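Local coordinates for protein DNA helicase RecQ (Deinococcus radiodurans, PDB 2RHF) that probably couples ATP hydrolysis to unwinding of duplex DNA in the 3'-5' direction, its third, C-terminal HRDC domain being the part described here, at residues 9-14 and 36-41; 16-21 and 28-33; 22-27 and 61-66; 41-46 and 50-55. One frame throughout, in Å; residues are numbered along the deposited sequence.

Contact 1. Residues 9-14 and 36-41; sequences EALREL and EALAAR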
loop_
_atom_site.group_PDB
_atom_site.type_symbol
_atom_site.label_atom_id
_atom_site.label_comp_id
_atom_site.label_asym_id
_atom_site.label_seq_id
_atom_site.Cartn_x
_atom_site.Cartn_y
_atom_site.Cartn_z
ATOM N N GLU A 9 -7.747 -5.709 -2.247
ATOM C CA GLU A 9 -8.919 -4.839 -2.162
ATOM C C GLU A 9 -8.682 -3.671 -1.204
ATOM O O GLU A 9 -9.000 -2.529 -1.533
ATOM C CB GLU A 9 -10.171 -5.620 -1.721
ATOM C CG GLU A 9 -11.376 -4.688 -1.411
ATOM C CD GLU A 9 -12.602 -5.397 -0.824
ATOM O OE1 GLU A 9 -12.716 -6.631 -0.963
ATOM O OE2 GLU A 9 -13.475 -4.708 -0.229
ATOM N N ALA A 10 -8.136 -3.955 -0.017
ATOM C CA ALA A 10 -7.871 -2.890 0.946
ATOM C C ALA A 10 -6.879 -1.896 0.374
ATOM O O ALA A 10 -7.030 -0.688 0.560
ATOM C CB ALA A 10 -7.368 -3.459 2.246
ATOM N N LEU A 11 -5.866 -2.390 -0.329
ATOM C CA LEU A 11 -4.885 -1.498 -0.917
ATOM C C LEU A 11 -5.484 -0.644 -2.044
ATOM O O LEU A 11 -5.139 0.528 -2.175
ATOM C CB LEU A 11 -3.674 -2.279 -1.392
ATOM C CG LEU A 11 -2.840 -2.875 -0.253
ATOM C CD1 LEU A 11 -1.940 -3.970 -0.797
ATOM C CD2 LEU A 11 -2.030 -1.806 0.480
ATOM N N ARG A 12 -6.398 -1.216 -2.826
ATOM C CA ARG A 12 -7.109 -0.429 -3.830
ATOM C C ARG A 12 -7.995 0.633 -3.182
ATOM O O ARG A 12 -8.088 1.761 -3.672
ATOM C CB ARG A 12 -7.954 -1.327 -4.730
ATOM C CG ARG A 12 -7.147 -2.027 -5.798
ATOM C CD ARG A 12 -8.010 -2.702 -6.867
ATOM N NE ARG A 12 -7.140 -3.088 -7.980
ATOM C CZ ARG A 12 -6.400 -4.198 -8.012
ATOM N NH1 ARG A 12 -6.470 -5.087 -7.033
ATOM N NH2 ARG A 12 -5.598 -4.430 -9.041
ATOM N N GLU A 13 -8.651 0.272 -2.078
ATOM C CA GLU A 13 -9.479 1.215 -1.327
ATOM C C GLU A 13 -8.623 2.330 -0.747
ATOM O O GLU A 13 -8.992 3.507 -0.801
ATOM C CB GLU A 13 -10.252 0.475 -0.232
ATOM C CG GLU A 13 -11.355 -0.409 -0.826
ATOM C CD GLU A 13 -11.940 -1.436 0.136
ATOM O OE1 GLU A 13 -11.384 -1.675 1.227
ATOM O OE2 GLU A 13 -12.976 -2.037 -0.230
ATOM N N LEU A 14 -7.470 1.973 -0.195
ATOM C CA LEU A 14 -6.540 2.975 0.317
ATOM C C LEU A 14 -6.092 3.894 -0.814
ATOM O O LEU A 14 -6.071 5.127 -0.668
ATOM C CB LEU A 14 -5.330 2.318 0.957
ATOM C CG LEU A 14 -4.212 3.297 1.327
ATOM C CD1 LEU A 14 -4.665 4.343 2.345
ATOM C CD2 LEU A 14 -3.009 2.554 1.830
ATOM N N GLU A 36 0.583 -5.123 -6.019
ATOM C CA GLU A 36 0.722 -6.558 -5.977
ATOM C C GLU A 36 1.861 -6.994 -5.087
ATOM O O GLU A 36 1.737 -7.984 -4.376
ATOM C CB GLU A 36 0.882 -7.107 -7.377
ATOM C CG GLU A 36 -0.457 -7.124 -8.104
ATOM C CD GLU A 36 -0.369 -6.954 -9.585
ATOM O OE1 GLU A 36 0.712 -7.170 -10.181
ATOM O OE2 GLU A 36 -1.409 -6.596 -10.158
ATOM N N ALA A 37 2.970 -6.268 -5.129
ATOM C CA ALA A 37 4.097 -6.575 -4.260
ATOM C C ALA A 37 3.736 -6.351 -2.786
ATOM O O ALA A 37 4.139 -7.130 -1.921
ATOM C CB ALA A 37 5.314 -5.750 -4.666
ATOM N N LEU A 38 2.981 -5.297 -2.493
ATOM C CA LEU A 38 2.507 -5.057 -1.133
ATOM C C LEU A 38 1.631 -6.190 -0.639
ATOM O O LEU A 38 1.778 -6.663 0.490
ATOM C CB LEU A 38 1.768 -3.721 -1.047
ATOM C CG LEU A 38 2.623 -2.462 -1.203
ATOM C CD1 LEU A 38 1.758 -1.236 -1.414
ATOM C CD2 LEU A 38 3.562 -2.280 0.013
ATOM N N ALA A 39 0.714 -6.643 -1.488
ATOM C CA ALA A 39 -0.195 -7.715 -1.109
ATOM C C ALA A 39 0.543 -9.036 -0.914
ATOM O O ALA A 39 0.212 -9.799 -0.008
ATOM C CB ALA A 39 -1.310 -7.868 -2.135
ATOM N N ALA A 40 1.539 -9.301 -1.756
ATOM C CA ALA A 40 2.297 -10.547 -1.688
ATOM C C ALA A 40 3.254 -10.552 -0.506
ATOM O O ALA A 40 3.362 -11.551 0.202
ATOM C CB ALA A 40 3.065 -10.768 -2.998
ATOM N N ARG A 41 3.962 -9.449 -0.305
ATOM C CA ARG A 41 5.008 -9.383 0.717
ATOM C C ARG A 41 4.465 -9.079 2.106
ATOM O O ARG A 41 5.117 -9.379 3.105
ATOM C CB ARG A 41 6.067 -8.354 0.332
ATOM C CG ARG A 41 6.832 -8.710 -0.966
ATOM C CD ARG A 41 7.779 -7.607 -1.377
ATOM N NE ARG A 41 8.851 -7.477 -0.398
ATOM C CZ ARG A 41 9.988 -8.172 -0.411
ATOM N NH1 ARG A 41 10.241 -9.042 -1.383
ATOM N NH2 ARG A 41 10.875 -7.997 0.552
HETATM O O HOH W 1 -3.724 -6.580 -8.809
#
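A small, buried apolar contact between two helices joins L11 of helix 4-22 to L38 and A39 of helix 32-41, close to the middle of the all-helical HRDC domain. The two segments bury 128 Å² in all, nearly half of it on L11. The backbones stay apart, L11 and A39 being the pair of closest CA atoms at 7.8 Å, and L11 spans most of that gap alone. Its CD1 methyl does the touching, lying 3.7 Å from CB of L38. The same methyl comes up against the start of the next residue, where L11 CD1 is 3.8 Å from the backbone N of A39, and the small A39 side chain lets it in, with CD1 of L11 and CB of A39 4.2 Å apart. In L11, CG stands opposite the carbonyl carbon (chi1 -69°) and the extended second torsion carries CD1 outward to the partner helix. L38 has much the same shape, and the two leucine side chains run slantwise to one another.

Beyond this apolar centre, a single water links the helices at their polar margin. R12 NH2 donates to it at 2.9 Å, with the water in the guanidinium plane at its edge, and the water donates in turn to E36 OE2 at 2.7 Å. The opposite charges thus meet through solvent, since R12 NH2 and E36 OE2 are 4.8 Å apart. Around the leucines the bundle closes in: helix 57-76 brings I67 against both L38 and L14, while A39 also packs on L7 near the start of helix 4-22.

Contact 2. Residues 16-21 and 28-33; sequences RELMKE and VVFTNA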
loop_
_atom_site.group_PDB
_atom_site.type_symbol
_atom_site.label_atom_id
_atom_site.label_comp_id
_atom_site.label_asym_id
_atom_site.label_seq_id
_atom_site.Cartn_x
_atom_site.Cartn_y
_atom_site.Cartn_z
ATOM N N ARG A 16 -7.575 4.740 -3.509
ATOM C CA ARG A 16 -8.652 5.690 -3.829
ATOM C C ARG A 16 -8.758 6.827 -2.817
ATOM O O ARG A 16 -9.004 7.969 -3.203
ATOM C CB ARG A 16 -9.984 4.974 -3.997
ATOM C CG ARG A 16 -10.051 4.090 -5.217
ATOM C CD ARG A 16 -11.337 3.255 -5.239
ATOM N NE ARG A 16 -11.174 2.076 -6.091
ATOM C CZ ARG A 16 -11.414 0.822 -5.716
ATOM N NH1 ARG A 16 -11.874 0.544 -4.493
ATOM N NH2 ARG A 16 -11.221 -0.164 -6.582
ATOM N N GLU A 17 -8.563 6.526 -1.529
ATOM C CA GLU A 17 -8.548 7.581 -0.505
ATOM C C GLU A 17 -7.408 8.554 -0.760
ATOM O O GLU A 17 -7.582 9.775 -0.689
ATOM C CB GLU A 17 -8.399 6.988 0.894
ATOM C CG GLU A 17 -9.561 6.119 1.311
ATOM C CD GLU A 17 -9.370 5.438 2.660
ATOM O OE1 GLU A 17 -8.267 5.499 3.246
ATOM O OE2 GLU A 17 -10.363 4.830 3.130
ATOM N N LEU A 18 -6.224 8.013 -1.039
ATOM C CA LEU A 18 -5.050 8.839 -1.271
ATOM C C LEU A 18 -5.198 9.690 -2.528
ATOM O O LEU A 18 -4.785 10.848 -2.558
ATOM C CB LEU A 18 -3.796 7.972 -1.338
ATOM C CG LEU A 18 -3.459 7.223 -0.036
ATOM C CD1 LEU A 18 -2.313 6.270 -0.278
ATOM C CD2 LEU A 18 -3.150 8.168 1.124
HETATM N N MSE A 19 -5.815 9.126 -3.559
HETATM C CA MSE A 19 -6.122 9.889 -4.781
HETATM C C MSE A 19 -7.006 11.100 -4.457
HETATM O O MSE A 19 -6.761 12.216 -4.924
HETATM C CB MSE A 19 -6.853 9.004 -5.779
HETATM C CG MSE A 19 -6.001 7.936 -6.448
HETATM SE SE MSE A 19 -7.097 6.651 -7.379
HETATM C CE MSE A 19 -7.931 7.837 -8.678
ATOM N N LYS A 20 -8.044 10.872 -3.657
ATOM C CA LYS A 20 -8.976 11.936 -3.290
ATOM C C LYS A 20 -8.254 13.026 -2.489
ATOM O O LYS A 20 -8.469 14.230 -2.723
ATOM C CB LYS A 20 -10.162 11.352 -2.502
ATOM C CG LYS A 20 -11.226 12.371 -2.068
ATOM C CD LYS A 20 -12.268 11.729 -1.137
ATOM C CE LYS A 20 -13.172 12.782 -0.488
ATOM N NZ LYS A 20 -13.922 12.261 0.700
ATOM N N GLU A 21 -7.378 12.616 -1.576
ATOM C CA GLU A 21 -6.664 13.537 -0.684
ATOM C C GLU A 21 -5.615 14.373 -1.396
ATOM O O GLU A 21 -5.426 15.554 -1.072
ATOM C CB GLU A 21 -6.025 12.766 0.465
ATOM C CG GLU A 21 -7.046 12.173 1.426
ATOM C CD GLU A 21 -6.496 11.026 2.264
ATOM O OE1 GLU A 21 -5.261 10.917 2.406
ATOM O OE2 GLU A 21 -7.313 10.234 2.790
ATOM N N VAL A 28 0.115 7.578 -10.016
ATOM C CA VAL A 28 1.032 8.434 -9.280
ATOM C C VAL A 28 1.045 8.097 -7.783
ATOM O O VAL A 28 2.080 8.231 -7.141
ATOM C CB VAL A 28 0.710 9.921 -9.541
ATOM C CG1 VAL A 28 1.417 10.848 -8.561
ATOM C CG2 VAL A 28 1.091 10.285 -10.974
ATOM N N VAL A 29 -0.084 7.644 -7.238
ATOM C CA VAL A 29 -0.127 7.206 -5.840
ATOM C C VAL A 29 0.757 5.960 -5.651
ATOM O O VAL A 29 1.744 6.014 -4.934
ATOM C CB VAL A 29 -1.582 7.036 -5.342
ATOM C CG1 VAL A 29 -1.604 6.404 -3.951
ATOM C CG2 VAL A 29 -2.270 8.402 -5.317
ATOM N N PHE A 30 0.393 4.849 -6.281
ATOM C CA PHE A 30 1.297 3.713 -6.464
ATOM C C PHE A 30 0.738 2.788 -7.520
ATOM O O PHE A 30 -0.470 2.659 -7.670
ATOM C CB PHE A 30 1.676 2.972 -5.149
ATOM C CG PHE A 30 0.509 2.510 -4.299
ATOM C CD1 PHE A 30 -0.152 1.316 -4.580
ATOM C CD2 PHE A 30 0.127 3.235 -3.177
ATOM C CE1 PHE A 30 -1.190 0.870 -3.774
ATOM C CE2 PHE A 30 -0.916 2.785 -2.352
ATOM C CZ PHE A 30 -1.579 1.612 -2.663
ATOM N N THR A 31 1.622 2.142 -8.265
ATOM C CA THR A 31 1.201 1.381 -9.426
ATOM C C THR A 31 0.640 0.014 -9.041
ATOM O O THR A 31 0.791 -0.443 -7.896
ATOM C CB THR A 31 2.361 1.169 -10.382
ATOM O OG1 THR A 31 3.244 0.200 -9.814
ATOM C CG2 THR A 31 3.120 2.483 -10.645
ATOM N N ASN A 32 0.021 -0.664 -10.007
ATOM C CA ASN A 32 -0.473 -1.996 -9.755
ATOM C C ASN A 32 0.624 -2.998 -9.439
ATOM O O ASN A 32 0.420 -3.878 -8.613
ATOM C CB ASN A 32 -1.324 -2.511 -10.908
ATOM C CG ASN A 32 -2.751 -1.997 -10.856
ATOM O OD1 ASN A 32 -3.081 -1.091 -10.087
ATOM N ND2 ASN A 32 -3.602 -2.561 -11.687
ATOM N N ALA A 33 1.795 -2.880 -10.065
ATOM C CA ALA A 33 2.899 -3.786 -9.718
ATOM C C ALA A 33 3.293 -3.586 -8.258
ATOM O O ALA A 33 3.576 -4.550 -7.538
ATOM C CB ALA A 33 4.096 -3.577 -10.634
#
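L18 reaches the F30 ring obliquely, its CD1 methyl 4.3 Å from CE2, while the backbone O of L11 packs near CZ, so this aromatic group is met by apolar and carbonyl neighbours of helix 4-22. The setting is a turn of the HRDC helical bundle, where the short helix 26-29 folds back on the end of helix 4-22 before the chain enters helix 32-41. F30 is where the short helix breaks: its backbone becomes extended, and T31 OG1 then accepts from T34 N, making T31 the N-cap of helix 32-41.

V29 has the largest share of the buried surface, and its two methyls divide the work. With CG1 opposite the backbone N (chi1 172°), that methyl is directed at L18 and CG2 at residue 19, a selenomethionine in this crystal. L18 crosses V29 at about a right angle, as does M19. The selenium end of M19 bends away, leaving the inner part of the chain to make contact: its CG is 3.9 Å from CG2 of V29. On the L18 side the fit involves two carbons, V29 CG1 lying 3.8 Å from L18 CB and 3.7 Å from L18 CD1.

Contact 3. Residues 22-27 and 61-66; sequences TGYSAF and EAYGER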
loop_
_atom_site.group_PDB
_atom_site.type_symbol
_atom_site.label_atom_id
_atom_site.label_comp_id
_atom_site.label_asym_id
_atom_site.label_seq_id
_atom_site.Cartn_x
_atom_site.Cartn_y
_atom_site.Cartn_z
ATOM N N THR A 22 -4.952 13.772 -2.379
ATOM C CA THR A 22 -3.827 14.409 -3.050
ATOM C C THR A 22 -4.193 15.043 -4.384
ATOM O O THR A 22 -3.459 15.902 -4.880
ATOM C CB THR A 22 -2.713 13.396 -3.342
ATOM O OG1 THR A 22 -3.212 12.369 -4.209
ATOM C CG2 THR A 22 -2.171 12.777 -2.060
ATOM N N GLY A 23 -5.285 14.587 -4.987
ATOM C CA GLY A 23 -5.611 14.934 -6.370
ATOM C C GLY A 23 -4.818 14.170 -7.431
ATOM O O GLY A 23 -4.942 14.461 -8.623
ATOM N N TYR A 24 -4.007 13.192 -7.010
ATOM C CA TYR A 24 -3.192 12.407 -7.935
ATOM C C TYR A 24 -3.954 11.230 -8.517
ATOM O O TYR A 24 -4.935 10.746 -7.932
ATOM C CB TYR A 24 -1.935 11.887 -7.240
ATOM C CG TYR A 24 -1.004 12.937 -6.685
ATOM C CD1 TYR A 24 -0.876 14.187 -7.293
ATOM C CD2 TYR A 24 -0.192 12.654 -5.591
ATOM C CE1 TYR A 24 0.009 15.143 -6.788
ATOM C CE2 TYR A 24 0.697 13.597 -5.087
ATOM C CZ TYR A 24 0.787 14.840 -5.687
ATOM O OH TYR A 24 1.668 15.781 -5.193
ATOM N N SER A 25 -3.464 10.740 -9.650
ATOM C CA SER A 25 -3.991 9.526 -10.259
ATOM C C SER A 25 -3.589 8.296 -9.459
ATOM O O SER A 25 -2.658 8.333 -8.656
ATOM C CB SER A 25 -3.454 9.380 -11.677
ATOM O OG SER A 25 -2.057 9.169 -11.603
ATOM N N ALA A 26 -4.269 7.187 -9.716
ATOM C CA ALA A 26 -3.876 5.914 -9.112
ATOM C C ALA A 26 -2.412 5.619 -9.377
ATOM O O ALA A 26 -1.665 5.264 -8.464
ATOM C CB ALA A 26 -4.735 4.784 -9.642
ATOM N N PHE A 27 -2.004 5.760 -10.636
ATOM C CA PHE A 27 -0.645 5.499 -11.048
ATOM C C PHE A 27 0.380 6.292 -10.233
ATOM O O PHE A 27 1.398 5.743 -9.811
ATOM C CB PHE A 27 -0.494 5.779 -12.548
ATOM C CG PHE A 27 0.907 5.667 -13.022
ATOM C CD1 PHE A 27 1.466 4.415 -13.276
ATOM C CD2 PHE A 27 1.702 6.798 -13.145
ATOM C CE1 PHE A 27 2.803 4.298 -13.669
ATOM C CE2 PHE A 27 3.029 6.683 -13.522
ATOM C CZ PHE A 27 3.575 5.425 -13.779
ATOM N N GLU A 61 7.408 7.704 2.988
ATOM C CA GLU A 61 7.208 8.813 3.905
ATOM C C GLU A 61 5.774 9.324 3.904
ATOM O O GLU A 61 5.191 9.551 4.965
ATOM C CB GLU A 61 8.198 9.928 3.611
ATOM C CG GLU A 61 9.622 9.522 3.928
ATOM C CD GLU A 61 10.630 10.618 3.686
ATOM O OE1 GLU A 61 10.225 11.789 3.542
ATOM O OE2 GLU A 61 11.835 10.300 3.648
ATOM N N ALA A 62 5.193 9.470 2.718
ATOM C CA ALA A 62 3.862 10.034 2.588
ATOM C C ALA A 62 2.767 9.054 2.995
ATOM O O ALA A 62 1.793 9.449 3.634
ATOM C CB ALA A 62 3.629 10.510 1.164
ATOM N N TYR A 63 2.920 7.786 2.598
ATOM C CA TYR A 63 1.824 6.807 2.651
ATOM C C TYR A 63 2.131 5.593 3.498
ATOM O O TYR A 63 1.260 4.749 3.663
ATOM C CB TYR A 63 1.463 6.296 1.246
ATOM C CG TYR A 63 1.225 7.350 0.190
ATOM C CD1 TYR A 63 1.667 7.147 -1.115
ATOM C CD2 TYR A 63 0.548 8.539 0.477
ATOM C CE1 TYR A 63 1.441 8.096 -2.102
ATOM C CE2 TYR A 63 0.331 9.495 -0.500
ATOM C CZ TYR A 63 0.776 9.268 -1.782
ATOM O OH TYR A 63 0.557 10.235 -2.743
ATOM N N GLY A 64 3.362 5.453 3.976
ATOM C CA GLY A 64 3.799 4.186 4.570
ATOM C C GLY A 64 2.957 3.735 5.741
ATOM O O GLY A 64 2.560 2.576 5.821
ATOM N N GLU A 65 2.691 4.636 6.671
ATOM C CA GLU A 65 1.888 4.264 7.834
ATOM C C GLU A 65 0.480 3.853 7.419
ATOM O O GLU A 65 -0.056 2.878 7.939
ATOM C CB GLU A 65 1.866 5.387 8.869
ATOM C CG GLU A 65 3.218 5.606 9.591
ATOM C CD GLU A 65 3.781 4.354 10.311
ATOM O OE1 GLU A 65 3.015 3.417 10.631
ATOM O OE2 GLU A 65 5.008 4.322 10.560
ATOM N N ARG A 66 -0.109 4.560 6.459
ATOM C CA ARG A 66 -1.435 4.198 5.950
ATOM C C ARG A 66 -1.429 2.820 5.275
ATOM O O ARG A 66 -2.387 2.054 5.412
ATOM C CB ARG A 66 -1.959 5.258 4.966
ATOM C CG ARG A 66 -2.131 6.656 5.491
ATOM C CD ARG A 66 -3.476 6.863 6.115
ATOM N NE ARG A 66 -4.595 6.838 5.172
ATOM C CZ ARG A 66 -5.016 7.864 4.423
ATOM N NH1 ARG A 66 -4.389 9.038 4.443
ATOM N NH2 ARG A 66 -6.079 7.710 3.639
#
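T22, whose methyl faces Y63 across this contact, has its hydroxyl held by two backbone groups. OG1 accepts a bond from Y24 N at 3.0 Å, with an N-H...O angle of 160°, and is also bonded to L18 O one turn back in helix 4-22. The first of these closes an ST turn just where the helix ends, and G23, inside that turn, takes a positive phi. Because chi1 of 61° sets OG1 between the backbone N and the carbonyl carbon, CG2 is left beside the N, from where it meets the phenol of Y63.

The HRDC bundle uses this tyrosine to join the end of helix 4-22 and the loop after it to the long helix 57-76. T22 and Y63 approach from opposite directions, and CG2 of T22 lies 3.8 Å from OH of Y63, near the plane of that ring at its edge. The same OH comes in at the edge of the Y24 ring, where it is 3.8 Å from CD2 of Y24 and 4.1 Å from CE2. The two aromatic side chains therefore meet phenol oxygen to ring edge, not as a stack. Each ring has a further neighbour from its own segment: T22 O lies over one face of Y24, toward the rim, and A62 CB sits 3.7 Å above one face of Y63. Helix 57-76 is kinked just beyond, where the backbone N of E65 and of R66 lack a bond to the preceding turn. The Y63 side chain also packs on L18 and V29, the latter at CE1.

Contact 4. Residues 41-46 and 50-55; sequences RQPRTL and AEVPGL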
loop_
_atom_site.group_PDB
_atom_site.type_symbol
_atom_site.label_atom_id
_atom_site.label_comp_id
_atom_site.label_asym_id
_atom_site.label_seq_id
_atom_site.Cartn_x
_atom_site.Cartn_y
_atom_site.Cartn_z
ATOM N N ARG A 41 3.962 -9.449 -0.305
ATOM C CA ARG A 41 5.008 -9.383 0.717
ATOM C C ARG A 41 4.465 -9.079 2.106
ATOM O O ARG A 41 5.117 -9.379 3.105
ATOM C CB ARG A 41 6.067 -8.354 0.332
ATOM C CG ARG A 41 6.832 -8.710 -0.966
ATOM C CD ARG A 41 7.779 -7.607 -1.377
ATOM N NE ARG A 41 8.851 -7.477 -0.398
ATOM C CZ ARG A 41 9.988 -8.172 -0.411
ATOM N NH1 ARG A 41 10.241 -9.042 -1.383
ATOM N NH2 ARG A 41 10.875 -7.997 0.552
ATOM N N GLN A 42 3.279 -8.477 2.175
ATOM C CA GLN A 42 2.652 -8.134 3.454
ATOM C C GLN A 42 3.639 -7.454 4.421
ATOM O O GLN A 42 3.789 -7.892 5.561
ATOM C CB GLN A 42 2.105 -9.404 4.143
ATOM C CG GLN A 42 0.973 -10.191 3.464
ATOM C CD GLN A 42 0.491 -11.394 4.356
ATOM O OE1 GLN A 42 0.856 -11.486 5.536
ATOM N NE2 GLN A 42 -0.309 -12.269 3.790
ATOM N N PRO A 43 4.271 -6.353 4.003
ATOM C CA PRO A 43 5.163 -5.681 4.942
ATOM C C PRO A 43 4.418 -5.218 6.187
ATOM O O PRO A 43 3.257 -4.799 6.106
ATOM C CB PRO A 43 5.649 -4.479 4.141
ATOM C CG PRO A 43 4.591 -4.249 3.135
ATOM C CD PRO A 43 4.144 -5.604 2.741
ATOM N N ARG A 44 5.107 -5.310 7.327
ATOM C CA ARG A 44 4.520 -4.997 8.642
ATOM C C ARG A 44 5.299 -3.902 9.341
ATOM O O ARG A 44 4.930 -3.480 10.445
ATOM C CB ARG A 44 4.504 -6.232 9.555
ATOM C CG ARG A 44 3.993 -7.511 8.906
ATOM C CD ARG A 44 2.536 -7.388 8.434
ATOM N NE ARG A 44 1.578 -7.141 9.516
ATOM C CZ ARG A 44 1.186 -8.067 10.390
ATOM N NH1 ARG A 44 1.667 -9.308 10.322
ATOM N NH2 ARG A 44 0.309 -7.753 11.325
ATOM N N THR A 45 6.394 -3.470 8.719
ATOM C CA THR A 45 7.307 -2.491 9.309
ATOM C C THR A 45 7.822 -1.567 8.223
ATOM O O THR A 45 7.751 -1.889 7.030
ATOM C CB THR A 45 8.558 -3.166 9.927
ATOM O OG1 THR A 45 9.318 -3.792 8.880
ATOM C CG2 THR A 45 8.181 -4.196 10.973
ATOM N N LEU A 46 8.411 -0.454 8.635
ATOM C CA LEU A 46 9.085 0.437 7.701
ATOM C C LEU A 46 10.245 -0.251 7.002
ATOM O O LEU A 46 10.460 -0.044 5.805
ATOM C CB LEU A 46 9.568 1.696 8.411
ATOM C CG LEU A 46 8.471 2.636 8.904
ATOM C CD1 LEU A 46 9.111 3.824 9.587
ATOM C CD2 LEU A 46 7.542 3.094 7.781
ATOM N N ALA A 50 10.602 -0.704 2.814
ATOM C CA ALA A 50 11.774 -0.291 2.034
ATOM C C ALA A 50 12.226 -1.367 1.058
ATOM O O ALA A 50 12.977 -1.090 0.132
ATOM C CB ALA A 50 12.921 0.111 2.964
ATOM N N GLU A 51 11.771 -2.598 1.270
ATOM C CA GLU A 51 12.119 -3.718 0.410
ATOM C C GLU A 51 11.115 -3.943 -0.731
ATOM O O GLU A 51 11.324 -4.814 -1.570
ATOM C CB GLU A 51 12.260 -4.985 1.254
ATOM C CG GLU A 51 13.341 -4.883 2.335
ATOM C CD GLU A 51 13.205 -5.932 3.432
ATOM O OE1 GLU A 51 12.172 -6.640 3.477
ATOM O OE2 GLU A 51 14.137 -6.038 4.261
ATOM N N VAL A 52 10.036 -3.163 -0.767
ATOM C CA VAL A 52 8.979 -3.361 -1.764
ATOM C C VAL A 52 9.337 -2.688 -3.094
ATOM O O VAL A 52 9.505 -1.469 -3.136
ATOM C CB VAL A 52 7.634 -2.805 -1.262
ATOM C CG1 VAL A 52 6.558 -2.937 -2.354
ATOM C CG2 VAL A 52 7.209 -3.537 0.004
ATOM N N PRO A 53 9.456 -3.484 -4.194
ATOM C CA PRO A 53 9.775 -2.892 -5.499
ATOM C C PRO A 53 8.772 -1.835 -5.949
ATOM O O PRO A 53 7.557 -2.029 -5.846
ATOM C CB PRO A 53 9.739 -4.095 -6.456
ATOM C CG PRO A 53 9.975 -5.274 -5.607
ATOM C CD PRO A 53 9.354 -4.956 -4.276
ATOM N N GLY A 54 9.289 -0.717 -6.443
ATOM C CA GLY A 54 8.465 0.291 -7.071
ATOM C C GLY A 54 7.834 1.298 -6.138
ATOM O O GLY A 54 7.240 2.269 -6.599
ATOM N N LEU A 55 7.942 1.082 -4.820
ATOM C CA LEU A 55 7.309 1.992 -3.874
ATOM C C LEU A 55 8.123 3.268 -3.674
ATOM O O LEU A 55 7.668 4.342 -4.015
ATOM C CB LEU A 55 6.998 1.291 -2.544
ATOM C CG LEU A 55 6.226 2.114 -1.519
ATOM C CD1 LEU A 55 4.874 2.550 -2.056
ATOM C CD2 LEU A 55 6.064 1.322 -0.243
#
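A50 N donates to L46 O at 3.1 Å, an i to i+4 backbone bond that spans the short helix 46-49, and a long, weak salt bridge between R41 and E51 adds a second polar tie. In that ion pair NH2 of R41 is 3.5 Å from OE1 of E51, the oxygen lying in the guanidinium plane at its edge. The carboxylate is turned almost square to it, the two planes being 89° apart. E51 also offers its backbone: its O sits 3.6 Å above one face of the guanidinium, offset toward the rim. A bend at chi3 (67°) brings the end of R41 over the loop, and there R41 NH2 lies close against E51, 3.4 Å from CB of that residue. The aliphatic part of R41 then runs on to P53, CD to CD at 4.2 Å.

Further in, P43 meets V52 at about a right angle, with CG of P43 4.1 Å from CG2 of V52, and both residues also pack on L38. The short helix, the V-P-G-L turn and the long helix that follows resemble a helix-hairpin-helix unit. With its charged pair on exposed residues and widely spaced, the contact probably owes more to the backbone bond and the apolar packing than to ionic attraction.

The four contacts follow the helical bundle from one side of its centre to the other. Contacts 2 and 3 are near neighbours, their centres about 5 Å apart, tied by salt bridges from R66 NH1 to E21 OE1 (2.9 Å) and from R66 NH2 to E17 OE1 (3.1 Å). Contact 1 lies about 11 Å from contacts 2 and 4, centre to centre. It passes into contact 4 through R41, which belongs to both, and through L38 O against P43 CD at 3.4 Å. Contacts 2 and 4 lie on opposite sides of the chain's centre, about 16 Å between centres. All four concern the HRDC domain's own packing.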